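Local structure of enoyl-CoA hydratase (Thermus thermophilus, 1WZ8) at residues 10-15 and 40-45; 94-99 and 120-125; 109-114 and 135-140; 157-162 and 183-188. The protein probably catalyses the reversible hydration of 2-enoyl-CoA thioesters, as a hexameric member of the crotonase (enoyl-CoA hydratase/isomerase) family. One frame throughout, in Å; residues are numbered along the deposited sequence.

Interaction 1: 10-15 and 40-45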
# COMPACT_ATOMS: atom_id res chain seq x y z
N PRO A 10 -1.72 -30.41 -24.69
CA PRO A 10 -2.91 -31.16 -25.08
C PRO A 10 -4.12 -30.50 -24.43
O PRO A 10 -4.09 -30.16 -23.25
CB PRO A 10 -2.63 -32.56 -24.53
CG PRO A 10 -1.80 -32.29 -23.32
CD PRO A 10 -0.85 -31.22 -23.81
N GLY A 11 -5.18 -30.30 -25.21
CA GLY A 11 -6.36 -29.66 -24.68
C GLY A 11 -6.46 -28.24 -25.22
O GLY A 11 -7.52 -27.63 -25.19
N LEU A 12 -5.33 -27.72 -25.69
CA LEU A 12 -5.30 -26.37 -26.25
C LEU A 12 -5.07 -26.43 -27.76
O LEU A 12 -4.28 -27.24 -28.25
CB LEU A 12 -4.18 -25.54 -25.61
CG LEU A 12 -4.30 -25.24 -24.11
CD1 LEU A 12 -3.11 -24.40 -23.67
CD2 LEU A 12 -5.60 -24.50 -23.83
N ALA A 13 -5.76 -25.56 -28.48
CA ALA A 13 -5.63 -25.48 -29.93
C ALA A 13 -5.21 -24.04 -30.23
O ALA A 13 -5.69 -23.11 -29.59
CB ALA A 13 -6.96 -25.79 -30.61
N PHE A 14 -4.32 -23.87 -31.20
CA PHE A 14 -3.84 -22.54 -31.54
C PHE A 14 -4.08 -22.20 -33.01
O PHE A 14 -3.89 -23.04 -33.89
CB PHE A 14 -2.35 -22.43 -31.23
CG PHE A 14 -1.99 -22.76 -29.81
CD1 PHE A 14 -1.91 -24.09 -29.39
CD2 PHE A 14 -1.73 -21.76 -28.89
CE1 PHE A 14 -1.57 -24.41 -28.08
CE2 PHE A 14 -1.39 -22.06 -27.57
CZ PHE A 14 -1.31 -23.39 -27.16
N ALA A 15 -4.50 -20.97 -33.26
CA ALA A 15 -4.76 -20.53 -34.62
C ALA A 15 -4.64 -19.01 -34.74
O ALA A 15 -4.62 -18.30 -33.73
CB ALA A 15 -6.16 -20.97 -35.05
N ARG A 40 -3.65 -26.96 -15.52
CA ARG A 40 -2.23 -26.65 -15.52
C ARG A 40 -1.79 -26.04 -16.85
O ARG A 40 -0.96 -25.13 -16.89
CB ARG A 40 -1.40 -27.90 -15.23
CG ARG A 40 0.09 -27.68 -15.44
CD ARG A 40 0.92 -28.74 -14.74
NE ARG A 40 0.40 -30.07 -15.02
CZ ARG A 40 -0.42 -30.73 -14.21
NH1 ARG A 40 -0.81 -30.16 -13.08
NH2 ARG A 40 -0.81 -31.97 -14.52
N GLY A 41 -2.36 -26.54 -17.94
CA GLY A 41 -2.04 -26.03 -19.26
C GLY A 41 -2.42 -24.58 -19.43
O GLY A 41 -1.63 -23.77 -19.91
N LEU A 42 -3.65 -24.24 -19.02
CA LEU A 42 -4.13 -22.87 -19.12
C LEU A 42 -3.34 -21.92 -18.22
O LEU A 42 -3.23 -20.73 -18.50
CB LEU A 42 -5.62 -22.81 -18.75
CG LEU A 42 -6.57 -23.40 -19.80
CD1 LEU A 42 -7.98 -23.54 -19.22
CD2 LEU A 42 -6.58 -22.50 -21.02
N ALA A 43 -2.79 -22.47 -17.14
CA ALA A 43 -2.04 -21.66 -16.20
C ALA A 43 -0.59 -21.43 -16.61
O ALA A 43 -0.02 -20.38 -16.35
CB ALA A 43 -2.09 -22.30 -14.82
N ARG A 44 -0.00 -22.43 -17.27
CA ARG A 44 1.39 -22.35 -17.67
C ARG A 44 1.68 -21.90 -19.10
O ARG A 44 2.79 -21.46 -19.39
CB ARG A 44 2.07 -23.70 -17.43
CG ARG A 44 1.84 -24.25 -16.05
CD ARG A 44 2.48 -25.62 -15.86
NE ARG A 44 3.89 -25.53 -15.50
CZ ARG A 44 4.48 -26.32 -14.61
NH1 ARG A 44 3.77 -27.26 -13.98
NH2 ARG A 44 5.76 -26.17 -14.32
N VAL A 45 0.70 -22.00 -19.99
CA VAL A 45 0.91 -21.63 -21.39
C VAL A 45 1.42 -20.19 -21.57
O VAL A 45 2.18 -19.90 -22.50
CB VAL A 45 -0.39 -21.82 -22.21
CG1 VAL A 45 -1.47 -20.87 -21.72
CG2 VAL A 45 -0.12 -21.62 -23.70
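Leu12 forks against helix 36-49, one methyl to each of two residues a turn apart, binding a strand at the border of a sheet to the helix beside it. Its CD2 meets Leu42 CD2 methyl to methyl at 3.6 Å, the two side chains running at a slant to each other. The second branch turns the other way: Leu12 CD1 lies 4.0 Å from Val45 CB and 4.1 Å from Gly41 O. The torsions aim this fork: with CG anti to the carbonyl carbon (chi1 -64°) and the chain extended beyond it, it is carried toward the helix, the axes of strand 12-15 and helix 40-45 passing 10.8 Å apart. Gly41 stands at the closest point of the two backbones and presents no side chain there, leaving Leu12 CD1 to lie near its carbonyl oxygen, which already accepts the helical bond from Val45 N. Phe14 comes from the direction opposite to Val45 and offers the edge of its ring, with CZ 4.1 Å from Val45 CG2, near the ring plane. Val45 CG2 therefore touches both Phe14 and Leu12. Strand 12-18 is the outermost strand within this chain of the six-stranded sheet of the crotonase fold, and its neighbour, strand 21-26, continues the same apolar layer through Ile24 and Phe26. On the far side of Leu42 lies Leu96 of helix 83-102. With methyl and ring carbons doing nearly all the touching, the contact depends on fit and on burial from water, while the strand's backbone bonds go to its sheet neighbour and those of the helix stay within it.

Interaction 2: 94-99 and 120-125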
# COMPACT_ATOMS: atom_id res chain seq x y z
N ARG A 94 -2.86 -19.63 -8.97
CA ARG A 94 -2.27 -18.30 -8.90
C ARG A 94 -1.86 -17.84 -10.29
O ARG A 94 -2.07 -16.68 -10.66
CB ARG A 94 -1.06 -18.31 -7.96
CG ARG A 94 -0.23 -17.02 -7.95
CD ARG A 94 0.87 -17.12 -6.89
NE ARG A 94 1.77 -15.97 -6.88
CZ ARG A 94 2.73 -15.75 -7.77
NH1 ARG A 94 2.93 -16.61 -8.76
NH2 ARG A 94 3.50 -14.68 -7.66
N ASP A 95 -1.27 -18.75 -11.07
CA ASP A 95 -0.81 -18.41 -12.41
C ASP A 95 -1.94 -18.29 -13.44
O ASP A 95 -1.78 -17.61 -14.45
CB ASP A 95 0.22 -19.44 -12.91
CG ASP A 95 1.56 -19.30 -12.21
OD1 ASP A 95 1.96 -18.16 -11.92
OD2 ASP A 95 2.21 -20.33 -11.95
N LEU A 96 -3.07 -18.93 -13.18
CA LEU A 96 -4.19 -18.86 -14.10
C LEU A 96 -4.66 -17.42 -14.19
O LEU A 96 -5.19 -16.99 -15.21
CB LEU A 96 -5.34 -19.75 -13.62
CG LEU A 96 -6.54 -19.89 -14.57
CD1 LEU A 96 -6.10 -20.53 -15.88
CD2 LEU A 96 -7.62 -20.73 -13.91
N VAL A 97 -4.46 -16.67 -13.11
CA VAL A 97 -4.85 -15.26 -13.06
C VAL A 97 -3.69 -14.33 -13.41
O VAL A 97 -3.84 -13.40 -14.21
CB VAL A 97 -5.41 -14.91 -11.66
CG1 VAL A 97 -5.68 -13.41 -11.56
CG2 VAL A 97 -6.69 -15.69 -11.40
N LEU A 98 -2.53 -14.57 -12.81
CA LEU A 98 -1.36 -13.73 -13.07
C LEU A 98 -0.80 -13.92 -14.46
O LEU A 98 -0.21 -13.01 -15.04
CB LEU A 98 -0.28 -14.00 -12.03
CG LEU A 98 -0.69 -13.72 -10.58
CD1 LEU A 98 0.52 -13.94 -9.66
CD2 LEU A 98 -1.21 -12.29 -10.45
N GLY A 99 -0.96 -15.13 -15.01
CA GLY A 99 -0.46 -15.41 -16.34
C GLY A 99 -0.96 -14.37 -17.33
O GLY A 99 -0.16 -13.69 -17.98
N LEU A 120 -14.47 -18.43 -14.66
CA LEU A 120 -14.69 -17.00 -14.49
C LEU A 120 -13.35 -16.33 -14.18
O LEU A 120 -13.11 -15.19 -14.58
CB LEU A 120 -15.69 -16.75 -13.36
CG LEU A 120 -16.12 -15.29 -13.12
CD1 LEU A 120 -16.77 -14.72 -14.39
CD2 LEU A 120 -17.09 -15.24 -11.95
N ALA A 121 -12.48 -17.04 -13.46
CA ALA A 121 -11.17 -16.49 -13.12
C ALA A 121 -10.39 -16.13 -14.38
O ALA A 121 -9.81 -15.04 -14.49
CB ALA A 121 -10.37 -17.50 -12.28
N LEU A 122 -10.40 -17.04 -15.35
CA LEU A 122 -9.69 -16.83 -16.60
C LEU A 122 -10.36 -15.71 -17.40
O LEU A 122 -9.68 -14.86 -17.96
CB LEU A 122 -9.67 -18.12 -17.42
CG LEU A 122 -8.93 -18.10 -18.75
CD1 LEU A 122 -7.49 -17.66 -18.54
CD2 LEU A 122 -8.98 -19.49 -19.38
N ALA A 123 -11.69 -15.72 -17.43
CA ALA A 123 -12.45 -14.71 -18.15
C ALA A 123 -12.19 -13.31 -17.64
O ALA A 123 -12.02 -12.36 -18.42
CB ALA A 123 -13.94 -15.01 -18.05
N LEU A 124 -12.16 -13.16 -16.32
CA LEU A 124 -11.93 -11.85 -15.72
C LEU A 124 -10.46 -11.43 -15.67
O LEU A 124 -10.16 -10.25 -15.50
CB LEU A 124 -12.54 -11.79 -14.32
CG LEU A 124 -14.06 -12.00 -14.26
CD1 LEU A 124 -14.57 -11.72 -12.85
CD2 LEU A 124 -14.75 -11.09 -15.28
N ALA A 125 -9.54 -12.39 -15.81
CA ALA A 125 -8.12 -12.05 -15.80
C ALA A 125 -7.77 -11.42 -17.15
O ALA A 125 -6.80 -10.65 -17.27
CB ALA A 125 -7.27 -13.30 -15.57
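Val97 straddles Ala121 and Ala125, two alanines one turn apart, where helix 83-102 packs nearly parallel on helix 118-125 in the interior of the crotonase fold. The short segments cross at -20° with their axes 8.6 Å apart, a near approach made possible by the small side chains of the second helix. Val97 CG2 rests 4.2 Å from Ala121 CB, and Val97 CG1 lies 4.3 Å from Ala125 CB. The two methyls divide because CG1 is anti to the backbone N (chi1 174°) while CG2 lies beside it, each reaching a different turn of the partner. Ala125 comes still closer to the main chain, its CB 3.7 Å from Val97 O. Next to this pair Leu96 and Leu122 meet at about a right angle, CD1 to CD1 at 4.2 Å.

Around this first shell the valine is backed by His151, by Leu154 of helix 152-155 and by Phe232 of helix 229-241, while Leu96 also touches His39 and Leu42 of helix 36-49. A (4S)-2-methyl-2,4-pentanediol molecule, probably from the crystallisation liquor, lies about 6 Å from the Leu96 side chain. Farther out, helix 83-102 is tied by charge: Arg94 forms a salt bridge with Glu233, and one face of its guanidinium is covered by Leu98 CD1, 3.4 Å above the plane and over its centre. Its pairing with Asp95 is long. The same arginine packs on His219 of a neighbouring subunit. Between the two helices one polar atom is buried without any partner in the model: Leu96 O, which faces Leu122 CD1 at 4.1 Å.

Interaction 3: 109-114 and 135-140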
# COMPACT_ATOMS: atom_id res chain seq x y z
N ALA A 109 -11.31 -12.32 -24.01
CA ALA A 109 -12.01 -13.58 -23.76
C ALA A 109 -13.41 -13.56 -24.37
O ALA A 109 -14.17 -12.62 -24.15
CB ALA A 109 -12.10 -13.84 -22.26
N ALA A 110 -13.72 -14.58 -25.16
CA ALA A 110 -15.05 -14.69 -25.77
C ALA A 110 -15.80 -15.62 -24.82
O ALA A 110 -15.77 -16.84 -24.97
CB ALA A 110 -14.94 -15.33 -27.16
N VAL A 111 -16.45 -15.02 -23.83
CA VAL A 111 -17.16 -15.78 -22.81
C VAL A 111 -18.56 -16.20 -23.24
O VAL A 111 -19.53 -15.46 -23.09
CB VAL A 111 -17.24 -14.96 -21.51
CG1 VAL A 111 -17.60 -15.86 -20.34
CG2 VAL A 111 -15.90 -14.27 -21.26
N GLU A 112 -18.65 -17.42 -23.76
CA GLU A 112 -19.91 -17.97 -24.25
C GLU A 112 -20.63 -18.86 -23.24
O GLU A 112 -20.03 -19.75 -22.64
CB GLU A 112 -19.65 -18.79 -25.52
CG GLU A 112 -19.05 -18.01 -26.67
CD GLU A 112 -18.63 -18.92 -27.82
OE1 GLU A 112 -17.68 -19.71 -27.63
OE2 GLU A 112 -19.25 -18.85 -28.90
N LYS A 113 -21.92 -18.59 -23.06
CA LYS A 113 -22.80 -19.36 -22.19
C LYS A 113 -22.50 -19.51 -20.70
O LYS A 113 -23.37 -19.24 -19.88
CB LYS A 113 -22.99 -20.77 -22.76
CG LYS A 113 -23.58 -20.79 -24.16
CD LYS A 113 -23.87 -22.22 -24.60
CE LYS A 113 -24.39 -22.25 -26.03
NZ LYS A 113 -23.39 -21.66 -26.96
N VAL A 114 -21.30 -19.97 -20.36
CA VAL A 114 -20.97 -20.17 -18.96
C VAL A 114 -19.52 -19.86 -18.58
O VAL A 114 -18.59 -20.15 -19.33
CB VAL A 114 -21.25 -21.64 -18.53
CG1 VAL A 114 -21.05 -21.79 -17.04
CG2 VAL A 114 -22.66 -22.05 -18.93
N THR A 135 -25.31 -14.98 -20.90
CA THR A 135 -24.23 -15.79 -20.32
C THR A 135 -24.40 -15.85 -18.81
O THR A 135 -24.86 -14.89 -18.19
CB THR A 135 -22.84 -15.17 -20.64
OG1 THR A 135 -22.66 -15.11 -22.06
CG2 THR A 135 -21.72 -16.00 -20.03
N ARG A 136 -24.05 -16.99 -18.21
CA ARG A 136 -24.15 -17.15 -16.76
C ARG A 136 -22.76 -17.02 -16.15
O ARG A 136 -21.86 -17.79 -16.47
CB ARG A 136 -24.74 -18.53 -16.43
CG ARG A 136 -24.94 -18.78 -14.93
CD ARG A 136 -25.79 -20.02 -14.69
NE ARG A 136 -25.03 -21.27 -14.82
CZ ARG A 136 -24.45 -21.90 -13.80
NH1 ARG A 136 -24.54 -21.41 -12.57
NH2 ARG A 136 -23.78 -23.03 -14.01
N LEU A 137 -22.59 -16.03 -15.26
CA LEU A 137 -21.30 -15.81 -14.61
C LEU A 137 -21.48 -16.04 -13.11
O LEU A 137 -22.30 -15.39 -12.46
CB LEU A 137 -20.81 -14.38 -14.87
CG LEU A 137 -20.75 -13.98 -16.34
CD1 LEU A 137 -20.29 -12.53 -16.46
CD2 LEU A 137 -19.80 -14.90 -17.10
N LEU A 138 -20.70 -16.96 -12.56
CA LEU A 138 -20.82 -17.29 -11.15
C LEU A 138 -19.50 -17.74 -10.53
O LEU A 138 -18.79 -18.57 -11.09
CB LEU A 138 -21.86 -18.39 -10.98
CG LEU A 138 -22.20 -18.97 -9.60
CD1 LEU A 138 -22.77 -17.90 -8.68
CD2 LEU A 138 -23.19 -20.08 -9.79
N ASP A 139 -19.16 -17.17 -9.38
CA ASP A 139 -17.94 -17.56 -8.70
C ASP A 139 -18.16 -19.02 -8.31
O ASP A 139 -17.36 -19.89 -8.64
CB ASP A 139 -17.74 -16.71 -7.46
CG ASP A 139 -16.55 -17.17 -6.65
OD1 ASP A 139 -15.40 -16.84 -7.02
OD2 ASP A 139 -16.77 -17.88 -5.65
N GLY A 140 -19.26 -19.27 -7.60
CA GLY A 140 -19.63 -20.62 -7.20
C GLY A 140 -18.93 -21.36 -6.08
O GLY A 140 -19.34 -22.46 -5.72
O HOH W 1 -23.62 -16.63 -24.20
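Thr135 holds OG1 anti to its carbonyl carbon (chi1 -60°) and CG2 anti to its backbone N, a setting that turns the hydroxyl toward Val111 O and the methyl toward Lys113. The contact joins the end of strand 107-111 of the main sheet to the small second sheet of the crotonase fold, where Val114 and Arg136 form a parallel beta bridge with both side chains on one face. Arg136 N donates a nearly straight bond to Lys113 O, 2.9 Å and 169° at the hydrogen, approaching from above the carbonyl plane. A CA-H...O contact from Val114 CA to Arg136 O (3.6 Å) supplements it. The hydroxyl of Thr135 is shared: its contact with Val111 O is long and weak, a water joins it to Lys113 N, and Gly132 N is bonded to it as well. A valine in its place would probably cost Gly132 N its hydroxyl partner and leave the water held by Lys113 N without its second anchor. Lys113 is the middle residue of a classic gamma turn, closed by Val114 N to Glu112 O at 2.6 Å, and its NZ is hydrogen-bonded to Gly65 O. Beneath the polar part the side chains of Val111 and Leu137 cross at about a right angle, with Val111 CG1 4.0 Å from Leu137 CD2.

Interaction 4: 157-162 and 183-188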
# COMPACT_ATOMS: atom_id res chain seq x y z
N PRO A 157 -13.34 -6.41 -6.39
CA PRO A 157 -13.47 -5.06 -5.82
C PRO A 157 -13.22 -3.92 -6.80
O PRO A 157 -13.95 -2.92 -6.79
CB PRO A 157 -12.47 -5.07 -4.67
CG PRO A 157 -12.50 -6.51 -4.22
CD PRO A 157 -12.47 -7.25 -5.55
N LEU A 158 -12.19 -4.06 -7.63
CA LEU A 158 -11.85 -3.02 -8.60
C LEU A 158 -12.67 -3.10 -9.88
O LEU A 158 -12.48 -2.31 -10.80
CB LEU A 158 -10.36 -3.07 -8.95
CG LEU A 158 -9.39 -2.52 -7.90
CD1 LEU A 158 -7.97 -2.60 -8.44
CD2 LEU A 158 -9.75 -1.07 -7.57
N LEU A 159 -13.59 -4.06 -9.94
CA LEU A 159 -14.45 -4.20 -11.11
C LEU A 159 -15.86 -3.71 -10.83
O LEU A 159 -16.39 -2.87 -11.57
CB LEU A 159 -14.51 -5.67 -11.57
CG LEU A 159 -13.27 -6.26 -12.25
CD1 LEU A 159 -13.52 -7.72 -12.56
CD2 LEU A 159 -12.95 -5.50 -13.53
N VAL A 160 -16.46 -4.20 -9.75
CA VAL A 160 -17.83 -3.83 -9.40
C VAL A 160 -18.03 -3.16 -8.05
O VAL A 160 -19.16 -2.79 -7.70
CB VAL A 160 -18.76 -5.06 -9.46
CG1 VAL A 160 -18.76 -5.65 -10.86
CG2 VAL A 160 -18.32 -6.10 -8.43
N GLY A 161 -16.96 -2.98 -7.28
CA GLY A 161 -17.13 -2.36 -5.98
C GLY A 161 -17.41 -3.42 -4.94
O GLY A 161 -17.86 -4.52 -5.27
N MET A 162 -17.19 -3.09 -3.67
CA MET A 162 -17.37 -4.04 -2.58
C MET A 162 -18.79 -4.53 -2.29
O MET A 162 -18.98 -5.68 -1.91
CB MET A 162 -16.77 -3.47 -1.30
CG MET A 162 -16.58 -4.51 -0.20
SD MET A 162 -15.49 -5.85 -0.74
CE MET A 162 -14.00 -4.92 -1.05
N LEU A 183 -22.93 -3.72 -14.18
CA LEU A 183 -22.19 -3.56 -12.93
C LEU A 183 -20.74 -3.14 -13.17
O LEU A 183 -20.10 -2.59 -12.27
CB LEU A 183 -22.19 -4.86 -12.11
CG LEU A 183 -23.51 -5.40 -11.56
CD1 LEU A 183 -23.24 -6.68 -10.76
CD2 LEU A 183 -24.17 -4.35 -10.66
N GLY A 184 -20.23 -3.43 -14.36
CA GLY A 184 -18.85 -3.09 -14.67
C GLY A 184 -17.89 -4.26 -14.53
O GLY A 184 -16.67 -4.09 -14.57
N LEU A 185 -18.44 -5.46 -14.37
CA LEU A 185 -17.60 -6.66 -14.23
C LEU A 185 -16.91 -6.99 -15.55
O LEU A 185 -15.77 -7.46 -15.57
CB LEU A 185 -18.45 -7.85 -13.80
CG LEU A 185 -17.65 -9.12 -13.44
CD1 LEU A 185 -16.98 -8.93 -12.09
CD2 LEU A 185 -18.58 -10.32 -13.40
N VAL A 186 -17.62 -6.75 -16.66
CA VAL A 186 -17.08 -7.01 -17.99
C VAL A 186 -17.34 -5.80 -18.88
O VAL A 186 -18.22 -4.99 -18.60
CB VAL A 186 -17.72 -8.26 -18.63
CG1 VAL A 186 -17.42 -9.48 -17.78
CG2 VAL A 186 -19.23 -8.06 -18.77
N ALA A 187 -16.59 -5.70 -19.98
CA ALA A 187 -16.70 -4.56 -20.89
C ALA A 187 -17.93 -4.52 -21.79
O ALA A 187 -18.56 -3.47 -21.93
CB ALA A 187 -15.44 -4.47 -21.75
N LEU A 188 -18.25 -5.65 -22.40
CA LEU A 188 -19.38 -5.70 -23.32
C LEU A 188 -20.26 -6.91 -23.16
O LEU A 188 -19.78 -7.99 -22.81
CB LEU A 188 -18.88 -5.68 -24.76
CG LEU A 188 -18.04 -4.50 -25.27
CD1 LEU A 188 -17.38 -4.91 -26.57
CD2 LEU A 188 -18.92 -3.26 -25.46
O HOH W 2 -21.07 -2.27 -9.69
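A Schellman motif ends helix 177-183 at Gly184, and against this turn pack Leu159 and Val160, the last residues of the short helix 157-160. Val160 CG1 is the methyl that fits the turn: it lies 3.5 Å from Leu185 N and 3.6 Å from Leu183 O, with Leu183 CB and Leu185 CB both within touching range. Its position follows from chi1 (-60°), which sets CG1 anti to the carbonyl carbon and beside the backbone N. Leu185 N needs nothing from the valine, since the motif bonds it to Ala180 O, as Gly184 N is bonded to Glu181 O. Leu159 and Leu185 meet at a slant, CD1 to CD1 at 3.7 Å. With only the methyl of an alanine at the first of these positions, a gap is likely to open beside Leu185 CD1, leaving that leucine freer to turn. Gly184 suits its place twice over: its phi is positive (99°), and a CB would press on Leu159 O. That oxygen stands 3.3 Å from Gly184 O, two acceptors side by side without a bond. A water donates to Val160 O and Leu183 O, 2.8 Å from each, although other acceptors compete for its protons. The region also meets neighbouring subunits of the hexamer: Leu159 packs on Ala163 of one, whose Lys164 bonds to Ala187 O. Carbonyl oxygens at the two helix ends cannot pair with each other, so methyl packing joins the ends and one bound water bridges two of the oxygens.

The centre of interaction 2, the core of the set, lies about 4 Å from that of the chain, and every touching residue is buried. Interactions 1 and 4 are also buried but lie on opposite sides of the chain's centre, and interaction 3 is only partly buried. Helix-to-helix and strand-to-helix packing in interactions 2 and 1 is apolar, and Leu42 with Leu96 passes it from one to the other. Helix 118-125 is the hub: Leu120 and Ala123 reach interaction 3, while Leu124 touches both segments of interaction 4. Interactions 3 and 4, at strand ends and helix ends, each add a bridging water, and interaction 3 alone has a backbone hydrogen bond between its segments. Interaction 4 also adjoins neighbouring subunits.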